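Local coordinates for protein halogenase (PDB 3E1T) that probably chlorinates a precursor of the myxobacterial natural product chondrochloren, using bound FAD as its flavin cofactor, at residues N170-S175 and G179-S184; T291-N296 and A304-D309; G297-G302 and E345-R350. All coordinates share one frame; numbering follows the deposited sequence.

Contact 1: N170-S175 and G179-S184; sequences NRTRVS and GERVYS
The CA atoms of Ser175 and Gly179 lie 6.6 Å apart, and the two backbones are joined by a hydrogen bond from Gly179 N to Ser175 O, 3.3 Å long. Arg181 reaches from the strand back to the start of the loop. Its CG is anti to the backbone N (chi1 171°), and a bend at chi3 turns the guanidinium across to the backbone carbonyl of Asn170. There NH2 donates to Asn170 O at 3.0 Å, with the oxygen close to the guanidinium plane but the nitrogen tilted 35° from the carbonyl plane, while a weak second bond runs from Arg181 NH1 to the same atom. Thr172 CG2 packs obliquely against the group, 3.6 Å from Arg181 NH2. The loop between strands 163-166 and 181-183 is thus tied to the strand that ends it, and it carries Arg173 of the FAD pocket. Within it Thr172 OG1 accepts from Val174 N at 3.1 Å, the signature of an ST turn, and is also hydrogen-bonded to Asp166. Two waters extend the link around Ser175: Arg181 NH2 donates to one, 2.9 Å away, that is hydrogen-bonded to Ser175 OG, and the other bridges Ser175 OG to Gly179 O. On the strand side, Arg181 makes a cation-pi contact with Tyr288 of strand 288-290.

Contact 2: T291-N296 and A304-D309; sequences TSFWKN and AACFVD. With FAD (flavin-adenine dinucleotide), chain C.
The ring of Phe293 lies obliquely against Ala305 and Cys306, its CD1 packing 3.8 Å from Ala305 CB and its CZ 4.1 Å from Cys306 SG. With CG anti to the carbonyl carbon (chi1 -62°), the ring extends along the 304-309 chain, so that its near end meets the methyl and its far end the sulfur. The sulfur stands 5.1 Å from the centroid of the Phe293 ring and 50° off the ring normal, a Cys sulfur-aromatic contact. All three residues are buried, and residues of helix 340-368 pack against them: Tyr351 on Phe293 and Ala305, Tyr355 on Cys306, while Arg352 makes a cation-pi contact with Phe293. Strand 306-307 is an outer strand of a three-stranded antiparallel sheet, paired with strand 288-290, and its second residue, Phe307, belongs to the FAD pocket. Phe307 CE1 comes within 3.4 Å of FAD C1', where the ribityl chain joins the isoalloxazine, and Phe307 CZ is 3.6 Å from FAD C9. An alanine in place of Phe307 would lose the ring that packs on this junction and is likely to leave the ribityl-flavin linkage less firmly held on that side. In the other segment, Ser292 OG donates to Trp294 O at 2.7 Å within the loop, spanning Phe293.

Contact 3: G297-G302 and E345-R350; sequences GMALVG and EEFERR
Phe347 crosses from helix 340-368 to strand 298-300, and its path can be followed outward. CB leaves the helix toward the strand; CG lies anti to the backbone N (chi1 151°), which carries the ring away from the helix backbone. On the ring, CE2 is the first atom to meet the strand, packing 4.1 Å from Ala299 CB in an oblique approach. At the tip CZ reaches Leu300 O at 3.3 Å, with the oxygen at the ring edge and near its plane, so a polarised C-H rather than the face of the ring looks at the carbonyl. The same oxygen is 4.2 Å from Phe347 CE2. Between residues 297-302 and 345-350, Phe347 alone makes the contact from the helix side: the nearest CA atoms, those of Ala299 and Glu348, are 9.3 Å apart, a gap that the Phe347 side chain spans.

Farther round the helix, Glu346 gathers two arginines. Arg349 grips its carboxylate side-on, NE to OE1 at 3.1 Å and NH2 to OE2 at 2.8 Å. Both nitrogens approach from above the carboxylate plane, although both oxygens lie near the guanidinium plane. Arg350 adds its charge to Glu346 OE2 without pointing an N-H at it.

Strand 298-300 is an outermost strand of the five-stranded parallel sheet, running beside strand 163-166 in what is consistent with the Rossmann-type FAD-binding fold of this family. Helix 340-368 lies against it through Phe347, which also touches Val326 of helix 315-333; Val301 meets that second helix too, and the strand leads on to Gly302 of the FAD pocket.

Contact 1 closes first along the chain; contacts 2 and 3 then alternate, since 297-302 falls between the two segments of contact 2. Centres of contacts 1 and 2 lie about 7 Å apart, those of 2 and 3 about 8 Å, and those of 1 and 3 about 14 Å. Contacts 1 and 2 share the three-stranded antiparallel sheet, whereas contact 3 joins the edge of the parallel sheet to helix 340-368. Probable hydrogen bonds connect them: Glu180 N to Thr291 OG1, Leu300 N to Phe293 O and Phe293 N to Glu348 OE2. Contacts 1 and 3 also touch, Val174 on Met298 and Ser175 on Leu300. Loop, strand and helix thus meet beside the FAD pocket, to which the contacts contribute Arg173, Phe307 and Gly302.

Contact 1: N170-S175 and G179-S184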
loop_
_atom_site.group_PDB
_atom_site.type_symbol
_atom_site.label_atom_id
_atom_site.label_comp_id
_atom_site.label_asym_id
_atom_site.label_seq_id
_atom_site.Cartn_x
_atom_site.Cartn_y
_atom_site.Cartn_z
ATOM N N ASN A 170 -0.442 -7.321 -6.696
ATOM C CA ASN A 170 -0.120 -8.461 -5.840
ATOM C C ASN A 170 -0.191 -9.802 -6.571
ATOM O O ASN A 170 0.472 -10.768 -6.185
ATOM C CB ASN A 170 -0.982 -8.450 -4.572
ATOM C CG ASN A 170 -2.412 -8.912 -4.817
ATOM O OD1 ASN A 170 -3.268 -8.145 -5.280
ATOM N ND2 ASN A 170 -2.680 -10.158 -4.481
ATOM N N ARG A 171 -0.988 -9.850 -7.637
ATOM C CA ARG A 171 -1.113 -11.068 -8.431
ATOM C C ARG A 171 -0.130 -11.112 -9.603
ATOM O O ARG A 171 -0.368 -11.830 -10.570
ATOM C CB ARG A 171 -2.551 -11.246 -8.945
ATOM C CG ARG A 171 -3.622 -11.334 -7.859
ATOM C CD ARG A 171 -3.701 -12.713 -7.215
ATOM N NE ARG A 171 -4.440 -13.668 -8.044
ATOM C CZ ARG A 171 -4.561 -14.968 -7.783
ATOM N NH1 ARG A 171 -3.988 -15.500 -6.705
ATOM N NH2 ARG A 171 -5.258 -15.743 -8.606
ATOM N N THR A 172 0.959 -10.344 -9.537
ATOM C CA THR A 172 1.967 -10.366 -10.599
ATOM C C THR A 172 2.386 -11.789 -10.945
ATOM O O THR A 172 2.564 -12.643 -10.056
ATOM C CB THR A 172 3.232 -9.554 -10.242
ATOM O OG1 THR A 172 4.263 -9.863 -11.190
ATOM C CG2 THR A 172 3.743 -9.896 -8.833
ATOM N N ARG A 173 2.525 -12.045 -12.243
ATOM C CA ARG A 173 2.988 -13.343 -12.719
ATOM C C ARG A 173 4.429 -13.275 -13.238
ATOM O O ARG A 173 4.956 -14.270 -13.731
ATOM C CB ARG A 173 2.008 -13.937 -13.764
ATOM C CG ARG A 173 1.824 -13.118 -15.060
ATOM C CD ARG A 173 0.534 -13.509 -15.826
ATOM N NE ARG A 173 0.638 -14.790 -16.525
ATOM C CZ ARG A 173 -0.401 -15.483 -16.994
ATOM N NH1 ARG A 173 -1.643 -15.034 -16.842
ATOM N NH2 ARG A 173 -0.197 -16.638 -17.610
ATOM N N VAL A 174 5.069 -12.113 -13.101
ATOM C CA VAL A 174 6.411 -11.906 -13.662
ATOM C C VAL A 174 7.477 -11.453 -12.665
ATOM O O VAL A 174 8.667 -11.400 -13.004
ATOM C CB VAL A 174 6.393 -10.909 -14.890
ATOM C CG1 VAL A 174 5.471 -11.424 -16.009
ATOM C CG2 VAL A 174 5.999 -9.492 -14.464
ATOM N N SER A 175 7.082 -11.155 -11.430
ATOM C CA SER A 175 8.046 -10.601 -10.461
ATOM C C SER A 175 9.196 -11.537 -10.131
ATOM O O SER A 175 10.276 -11.072 -9.771
ATOM C CB SER A 175 7.357 -10.142 -9.170
ATOM O OG SER A 175 6.895 -11.254 -8.428
ATOM N N GLY A 179 13.231 -11.048 -8.386
ATOM C CA GLY A 179 13.589 -11.489 -7.035
ATOM C C GLY A 179 12.599 -12.473 -6.454
ATOM O O GLY A 179 11.596 -12.798 -7.101
ATOM N N GLU A 180 12.887 -12.959 -5.245
ATOM C CA GLU A 180 11.989 -13.867 -4.539
ATOM C C GLU A 180 11.072 -13.053 -3.609
ATOM O O GLU A 180 11.527 -12.171 -2.896
ATOM C CB GLU A 180 12.802 -14.884 -3.720
ATOM C CG GLU A 180 11.951 -15.886 -2.930
ATOM C CD GLU A 180 12.696 -16.557 -1.774
ATOM O OE1 GLU A 180 13.940 -16.425 -1.676
ATOM O OE2 GLU A 180 12.015 -17.210 -0.940
ATOM N N ARG A 181 9.783 -13.348 -3.618
ATOM C CA ARG A 181 8.885 -12.687 -2.674
ATOM C C ARG A 181 9.004 -13.421 -1.324
ATOM O O ARG A 181 8.929 -14.649 -1.268
ATOM C CB ARG A 181 7.455 -12.688 -3.212
ATOM C CG ARG A 181 6.423 -12.219 -2.233
ATOM C CD ARG A 181 5.038 -12.465 -2.766
ATOM N NE ARG A 181 4.713 -11.523 -3.834
ATOM C CZ ARG A 181 3.495 -11.351 -4.329
ATOM N NH1 ARG A 181 2.474 -12.065 -3.863
ATOM N NH2 ARG A 181 3.295 -10.466 -5.287
ATOM N N VAL A 182 9.243 -12.656 -0.265
ATOM C CA VAL A 182 9.423 -13.192 1.088
ATOM C C VAL A 182 8.300 -12.641 1.980
ATOM O O VAL A 182 8.168 -11.441 2.114
ATOM C CB VAL A 182 10.824 -12.786 1.649
ATOM C CG1 VAL A 182 10.980 -13.164 3.113
ATOM C CG2 VAL A 182 11.956 -13.448 0.814
ATOM N N TYR A 183 7.481 -13.527 2.544
ATOM C CA TYR A 183 6.363 -13.131 3.391
ATOM C C TYR A 183 6.789 -12.775 4.816
ATOM O O TYR A 183 7.663 -13.418 5.389
ATOM C CB TYR A 183 5.271 -14.220 3.388
ATOM C CG TYR A 183 4.702 -14.446 2.014
ATOM C CD1 TYR A 183 3.623 -13.690 1.557
ATOM C CD2 TYR A 183 5.263 -15.390 1.149
ATOM C CE1 TYR A 183 3.095 -13.878 0.275
ATOM C CE2 TYR A 183 4.736 -15.589 -0.142
ATOM C CZ TYR A 183 3.658 -14.822 -0.564
ATOM O OH TYR A 183 3.124 -14.998 -1.818
ATOM N N SER A 184 6.185 -11.720 5.355
ATOM C CA SER A 184 6.339 -11.346 6.756
ATOM C C SER A 184 5.577 -12.304 7.640
ATOM O O SER A 184 4.412 -12.590 7.376
ATOM C CB SER A 184 5.775 -9.954 6.993
ATOM O OG SER A 184 5.654 -9.694 8.392
HETATM O O HOH W 1 8.884 -12.391 -7.028
HETATM O O HOH W 2 6.025 -9.908 -6.111
#

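Contact 2: T291-N296 and A304-D309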
loop_
_atom_site.group_PDB
_atom_site.type_symbol
_atom_site.label_atom_id
_atom_site.label_comp_id
_atom_site.label_asym_id
_atom_site.label_seq_id
_atom_site.Cartn_x
_atom_site.Cartn_y
_atom_site.Cartn_z
ATOM N N THR A 291 13.309 -9.874 -2.600
ATOM C CA THR A 291 14.766 -9.843 -2.368
ATOM C C THR A 291 15.489 -8.829 -3.244
ATOM O O THR A 291 16.627 -8.438 -2.949
ATOM C CB THR A 291 15.435 -11.234 -2.553
ATOM O OG1 THR A 291 15.038 -11.791 -3.808
ATOM C CG2 THR A 291 15.005 -12.188 -1.432
ATOM N N SER A 292 14.826 -8.398 -4.313
ATOM C CA SER A 292 15.372 -7.388 -5.218
ATOM C C SER A 292 14.232 -6.658 -5.900
ATOM O O SER A 292 13.195 -7.266 -6.178
ATOM C CB SER A 292 16.266 -8.042 -6.282
ATOM O OG SER A 292 16.924 -7.045 -7.069
ATOM N N PHE A 293 14.424 -5.364 -6.150
ATOM C CA PHE A 293 13.422 -4.539 -6.854
ATOM C C PHE A 293 13.805 -4.221 -8.305
ATOM O O PHE A 293 13.007 -3.635 -9.041
ATOM C CB PHE A 293 13.139 -3.220 -6.115
ATOM C CG PHE A 293 12.565 -3.389 -4.721
ATOM C CD1 PHE A 293 11.858 -4.535 -4.358
ATOM C CD2 PHE A 293 12.699 -2.367 -3.785
ATOM C CE1 PHE A 293 11.320 -4.673 -3.066
ATOM C CE2 PHE A 293 12.174 -2.508 -2.495
ATOM C CZ PHE A 293 11.477 -3.659 -2.147
ATOM N N TRP A 294 15.017 -4.603 -8.713
ATOM C CA TRP A 294 15.436 -4.461 -10.118
ATOM C C TRP A 294 16.515 -5.489 -10.497
ATOM O O TRP A 294 17.177 -6.066 -9.625
ATOM C CB TRP A 294 15.943 -3.044 -10.385
ATOM C CG TRP A 294 17.282 -2.780 -9.798
ATOM C CD1 TRP A 294 17.573 -2.570 -8.481
ATOM C CD2 TRP A 294 18.529 -2.699 -10.505
ATOM N NE1 TRP A 294 18.922 -2.359 -8.324
ATOM C CE2 TRP A 294 19.532 -2.431 -9.550
ATOM C CE3 TRP A 294 18.892 -2.810 -11.853
ATOM C CZ2 TRP A 294 20.882 -2.285 -9.900
ATOM C CZ3 TRP A 294 20.235 -2.657 -12.200
ATOM C CH2 TRP A 294 21.209 -2.406 -11.226
ATOM N N LYS A 295 16.702 -5.731 -11.787
ATOM C CA LYS A 295 17.836 -6.584 -12.184
ATOM C C LYS A 295 18.723 -5.971 -13.273
ATOM O O LYS A 295 19.809 -5.456 -12.973
ATOM C CB LYS A 295 17.403 -8.031 -12.484
ATOM C CG LYS A 295 16.403 -8.194 -13.605
ATOM C CD LYS A 295 16.348 -9.642 -14.110
ATOM C CE LYS A 295 17.741 -10.282 -14.199
ATOM N NZ LYS A 295 17.794 -11.488 -15.088
ATOM N N ASN A 296 18.274 -6.027 -14.518
ATOM C CA ASN A 296 18.953 -5.380 -15.639
ATOM C C ASN A 296 17.868 -5.189 -16.667
ATOM O O ASN A 296 17.393 -6.161 -17.260
ATOM C CB ASN A 296 20.096 -6.240 -16.207
ATOM C CG ASN A 296 21.483 -5.797 -15.718
ATOM O OD1 ASN A 296 21.647 -4.735 -15.095
ATOM N ND2 ASN A 296 22.488 -6.611 -16.009
ATOM N N ALA A 304 3.625 -5.217 -6.596
ATOM C CA ALA A 304 4.475 -6.232 -7.239
ATOM C C ALA A 304 5.767 -6.405 -6.462
ATOM O O ALA A 304 6.282 -7.513 -6.366
ATOM C CB ALA A 304 4.775 -5.839 -8.688
ATOM N N ALA A 305 6.300 -5.306 -5.923
ATOM C CA ALA A 305 7.536 -5.318 -5.150
ATOM C C ALA A 305 7.341 -5.692 -3.666
ATOM O O ALA A 305 8.015 -6.585 -3.141
ATOM C CB ALA A 305 8.208 -3.969 -5.249
ATOM N N CYS A 306 6.450 -4.979 -2.982
ATOM C CA CYS A 306 6.307 -5.147 -1.540
ATOM C C CYS A 306 5.021 -4.524 -1.045
ATOM O O CYS A 306 4.440 -3.666 -1.714
ATOM C CB CYS A 306 7.507 -4.540 -0.793
ATOM S SG CYS A 306 7.649 -2.755 -0.973
ATOM N N PHE A 307 4.569 -4.984 0.121
ATOM C CA PHE A 307 3.410 -4.403 0.803
ATOM C C PHE A 307 3.506 -4.700 2.314
ATOM O O PHE A 307 3.956 -5.777 2.705
ATOM C CB PHE A 307 2.093 -4.935 0.225
ATOM C CG PHE A 307 0.870 -4.330 0.862
ATOM C CD1 PHE A 307 0.562 -2.981 0.670
ATOM C CD2 PHE A 307 0.052 -5.097 1.691
ATOM C CE1 PHE A 307 -0.550 -2.418 1.278
ATOM C CE2 PHE A 307 -1.058 -4.543 2.307
ATOM C CZ PHE A 307 -1.367 -3.202 2.089
ATOM N N VAL A 308 3.108 -3.739 3.148
ATOM C CA VAL A 308 3.100 -3.949 4.612
ATOM C C VAL A 308 1.755 -4.485 5.149
ATOM O O VAL A 308 1.629 -5.677 5.400
ATOM C CB VAL A 308 3.537 -2.691 5.406
ATOM C CG1 VAL A 308 3.754 -3.066 6.891
ATOM C CG2 VAL A 308 4.833 -2.105 4.827
ATOM N N ASP A 309 0.768 -3.604 5.328
ATOM C CA ASP A 309 -0.493 -3.932 6.007
ATOM C C ASP A 309 -1.391 -2.704 5.870
ATOM O O ASP A 309 -0.884 -1.600 5.764
ATOM C CB ASP A 309 -0.226 -4.277 7.498
ATOM C CG ASP A 309 -1.451 -4.807 8.223
ATOM O OD1 ASP A 309 -1.772 -6.011 8.093
ATOM O OD2 ASP A 309 -2.101 -4.014 8.945
HETATM P PA FAD C . -2.788 -2.578 -8.384
HETATM O O1A FAD C . -3.659 -1.466 -7.862
HETATM O O2A FAD C . -3.133 -3.939 -7.886
HETATM O O5B FAD C . -2.922 -2.571 -9.994
HETATM C C5B FAD C . -2.174 -3.466 -10.803
HETATM C C4B FAD C . -2.833 -3.577 -12.181
HETATM O O4B FAD C . -2.182 -4.547 -12.976
HETATM C C3B FAD C . -4.288 -4.019 -12.062
HETATM O O3B FAD C . -5.084 -3.067 -12.732
HETATM C C2B FAD C . -4.357 -5.355 -12.771
HETATM O O2B FAD C . -5.532 -5.442 -13.527
HETATM C C1B FAD C . -3.133 -5.318 -13.668
HETATM N N9A FAD C . -2.534 -6.628 -13.981
HETATM C C8A FAD C . -2.392 -7.731 -13.177
HETATM N N7A FAD C . -1.759 -8.689 -13.894
HETATM C C5A FAD C . -1.482 -8.211 -15.131
HETATM C C6A FAD C . -0.863 -8.759 -16.266
HETATM N N6A FAD C . -0.511 -10.050 -16.317
HETATM N N1A FAD C . -0.738 -7.983 -17.394
HETATM C C2A FAD C . -1.234 -6.706 -17.439
HETATM N N3A FAD C . -1.852 -6.185 -16.322
HETATM C C4A FAD C . -1.967 -6.917 -15.191
HETATM N N1 FAD C . -3.797 1.227 0.123
HETATM C C2 FAD C . -4.103 2.530 0.402
HETATM O O2 FAD C . -3.403 3.407 -0.097
HETATM N N3 FAD C . -5.167 2.817 1.240
HETATM C C4 FAD C . -5.936 1.796 1.789
HETATM O O4 FAD C . -6.898 2.049 2.518
HETATM C C4X FAD C . -5.614 0.473 1.515
HETATM N N5 FAD C . -6.353 -0.569 2.040
HETATM C C5X FAD C . -6.016 -1.875 1.742
HETATM C C6 FAD C . -6.751 -2.939 2.277
HETATM C C7 FAD C . -6.398 -4.262 1.969
HETATM C C7M FAD C . -7.053 -5.385 2.722
HETATM C C8 FAD C . -5.307 -4.525 1.131
HETATM C C8M FAD C . -4.770 -5.925 0.939
HETATM C C9 FAD C . -4.589 -3.462 0.595
HETATM C C9A FAD C . -4.932 -2.138 0.896
HETATM N N10 FAD C . -4.202 -1.102 0.344
HETATM C C10 FAD C . -4.533 0.199 0.658
HETATM C "C1'" FAD C . -3.099 -1.378 -0.663
HETATM C "C2'" FAD C . -3.488 -1.092 -2.118
HETATM O "O2'" FAD C . -4.507 -2.001 -2.481
HETATM C "C3'" FAD C . -2.288 -1.285 -3.058
HETATM O "O3'" FAD C . -1.089 -0.891 -2.428
HETATM C "C4'" FAD C . -2.353 -0.488 -4.360
HETATM O "O4'" FAD C . -3.486 -0.887 -5.099
HETATM C "C5'" FAD C . -1.092 -0.757 -5.180
HETATM O "O5'" FAD C . -1.278 -0.305 -6.493
HETATM P P FAD C . -0.498 -0.978 -7.726
HETATM O O1P FAD C . -0.478 0.001 -8.880
HETATM O O2P FAD C . 0.900 -1.338 -7.332
HETATM O O3P FAD C . -1.259 -2.341 -8.015
#

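Contact 3: G297-G302 and E345-R350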
loop_
_atom_site.group_PDB
_atom_site.type_symbol
_atom_site.label_atom_id
_atom_site.label_comp_id
_atom_site.label_asym_id
_atom_site.label_seq_id
_atom_site.Cartn_x
_atom_site.Cartn_y
_atom_site.Cartn_z
ATOM N N GLY A 297 17.429 -3.942 -16.813
ATOM C CA GLY A 297 16.321 -3.599 -17.691
ATOM C C GLY A 297 14.930 -3.834 -17.123
ATOM O O GLY A 297 13.944 -3.570 -17.799
ATOM N N MET A 298 14.831 -4.345 -15.897
ATOM C CA MET A 298 13.522 -4.584 -15.282
ATOM C C MET A 298 13.480 -4.026 -13.870
ATOM O O MET A 298 14.505 -3.982 -13.188
ATOM C CB MET A 298 13.167 -6.075 -15.285
ATOM C CG MET A 298 11.710 -6.407 -14.917
ATOM S SD MET A 298 11.441 -8.158 -15.116
ATOM C CE MET A 298 9.841 -8.459 -14.330
ATOM N N ALA A 299 12.297 -3.584 -13.448
ATOM C CA ALA A 299 12.063 -3.119 -12.075
ATOM C C ALA A 299 10.672 -3.524 -11.592
ATOM O O ALA A 299 9.790 -3.813 -12.405
ATOM C CB ALA A 299 12.227 -1.638 -11.985
ATOM N N LEU A 300 10.480 -3.544 -10.269
ATOM C CA LEU A 300 9.167 -3.822 -9.680
ATOM C C LEU A 300 8.718 -2.586 -8.916
ATOM O O LEU A 300 9.497 -1.972 -8.170
ATOM C CB LEU A 300 9.203 -5.041 -8.739
ATOM C CG LEU A 300 9.913 -6.334 -9.155
ATOM C CD1 LEU A 300 10.166 -7.268 -7.951
ATOM C CD2 LEU A 300 9.134 -7.062 -10.253
ATOM N N VAL A 301 7.465 -2.206 -9.111
ATOM C CA VAL A 301 6.913 -1.066 -8.361
ATOM C C VAL A 301 5.607 -1.474 -7.713
ATOM O O VAL A 301 4.916 -2.379 -8.203
ATOM C CB VAL A 301 6.710 0.223 -9.236
ATOM C CG1 VAL A 301 8.013 0.711 -9.847
ATOM C CG2 VAL A 301 5.708 -0.003 -10.293
ATOM N N GLY A 302 5.276 -0.814 -6.606
ATOM C CA GLY A 302 4.002 -1.023 -5.946
ATOM C C GLY A 302 3.882 -2.402 -5.339
ATOM O O GLY A 302 4.869 -2.955 -4.873
ATOM N N GLU A 345 19.942 1.522 -8.132
ATOM C CA GLU A 345 20.373 1.316 -6.754
ATOM C C GLU A 345 19.782 2.386 -5.840
ATOM O O GLU A 345 19.394 2.093 -4.711
ATOM C CB GLU A 345 21.895 1.314 -6.641
ATOM C CG GLU A 345 22.537 -0.012 -6.993
ATOM C CD GLU A 345 24.052 0.025 -6.867
ATOM O OE1 GLU A 345 24.649 1.121 -7.072
ATOM O OE2 GLU A 345 24.646 -1.045 -6.568
ATOM N N GLU A 346 19.696 3.617 -6.342
ATOM C CA GLU A 346 19.077 4.718 -5.607
ATOM C C GLU A 346 17.579 4.507 -5.414
ATOM O O GLU A 346 17.037 4.766 -4.340
ATOM C CB GLU A 346 19.332 6.051 -6.315
ATOM C CG GLU A 346 18.948 7.291 -5.488
ATOM C CD GLU A 346 19.828 7.497 -4.251
ATOM O OE1 GLU A 346 20.695 6.639 -3.944
ATOM O OE2 GLU A 346 19.643 8.522 -3.569
ATOM N N PHE A 347 16.917 4.061 -6.477
ATOM C CA PHE A 347 15.529 3.682 -6.432
ATOM C C PHE A 347 15.236 2.655 -5.308
ATOM O O PHE A 347 14.384 2.902 -4.464
ATOM C CB PHE A 347 15.133 3.118 -7.802
ATOM C CG PHE A 347 14.037 2.089 -7.752
ATOM C CD1 PHE A 347 12.808 2.382 -7.178
ATOM C CD2 PHE A 347 14.234 0.834 -8.297
ATOM C CE1 PHE A 347 11.792 1.444 -7.154
ATOM C CE2 PHE A 347 13.236 -0.111 -8.271
ATOM C CZ PHE A 347 11.995 0.199 -7.696
ATOM N N GLU A 348 15.935 1.519 -5.319
ATOM C CA GLU A 348 15.747 0.477 -4.307
ATOM C C GLU A 348 16.052 0.972 -2.883
ATOM O O GLU A 348 15.302 0.684 -1.941
ATOM C CB GLU A 348 16.554 -0.782 -4.646
ATOM C CG GLU A 348 16.191 -1.981 -3.747
ATOM C CD GLU A 348 16.525 -3.331 -4.326
ATOM O OE1 GLU A 348 16.841 -4.246 -3.527
ATOM O OE2 GLU A 348 16.421 -3.510 -5.562
ATOM N N ARG A 349 17.124 1.748 -2.741
ATOM C CA ARG A 349 17.525 2.282 -1.449
ATOM C C ARG A 349 16.419 3.159 -0.851
ATOM O O ARG A 349 15.999 2.937 0.269
ATOM C CB ARG A 349 18.827 3.078 -1.593
ATOM C CG ARG A 349 19.441 3.501 -0.275
ATOM C CD ARG A 349 20.621 4.471 -0.498
ATOM N NE ARG A 349 20.184 5.761 -1.041
ATOM C CZ ARG A 349 19.798 6.803 -0.298
ATOM N NH1 ARG A 349 19.777 6.717 1.034
ATOM N NH2 ARG A 349 19.428 7.932 -0.887
ATOM N N ARG A 350 15.944 4.131 -1.625
ATOM C CA ARG A 350 14.859 5.027 -1.232
ATOM C C ARG A 350 13.542 4.297 -0.942
ATOM O O ARG A 350 12.846 4.617 0.024
ATOM C CB ARG A 350 14.618 6.040 -2.344
ATOM C CG ARG A 350 14.983 7.472 -2.051
ATOM C CD ARG A 350 16.440 7.740 -2.250
ATOM N NE ARG A 350 16.641 9.070 -2.818
ATOM C CZ ARG A 350 16.716 10.201 -2.125
ATOM N NH1 ARG A 350 16.609 10.210 -0.794
ATOM N NH2 ARG A 350 16.904 11.335 -2.774
#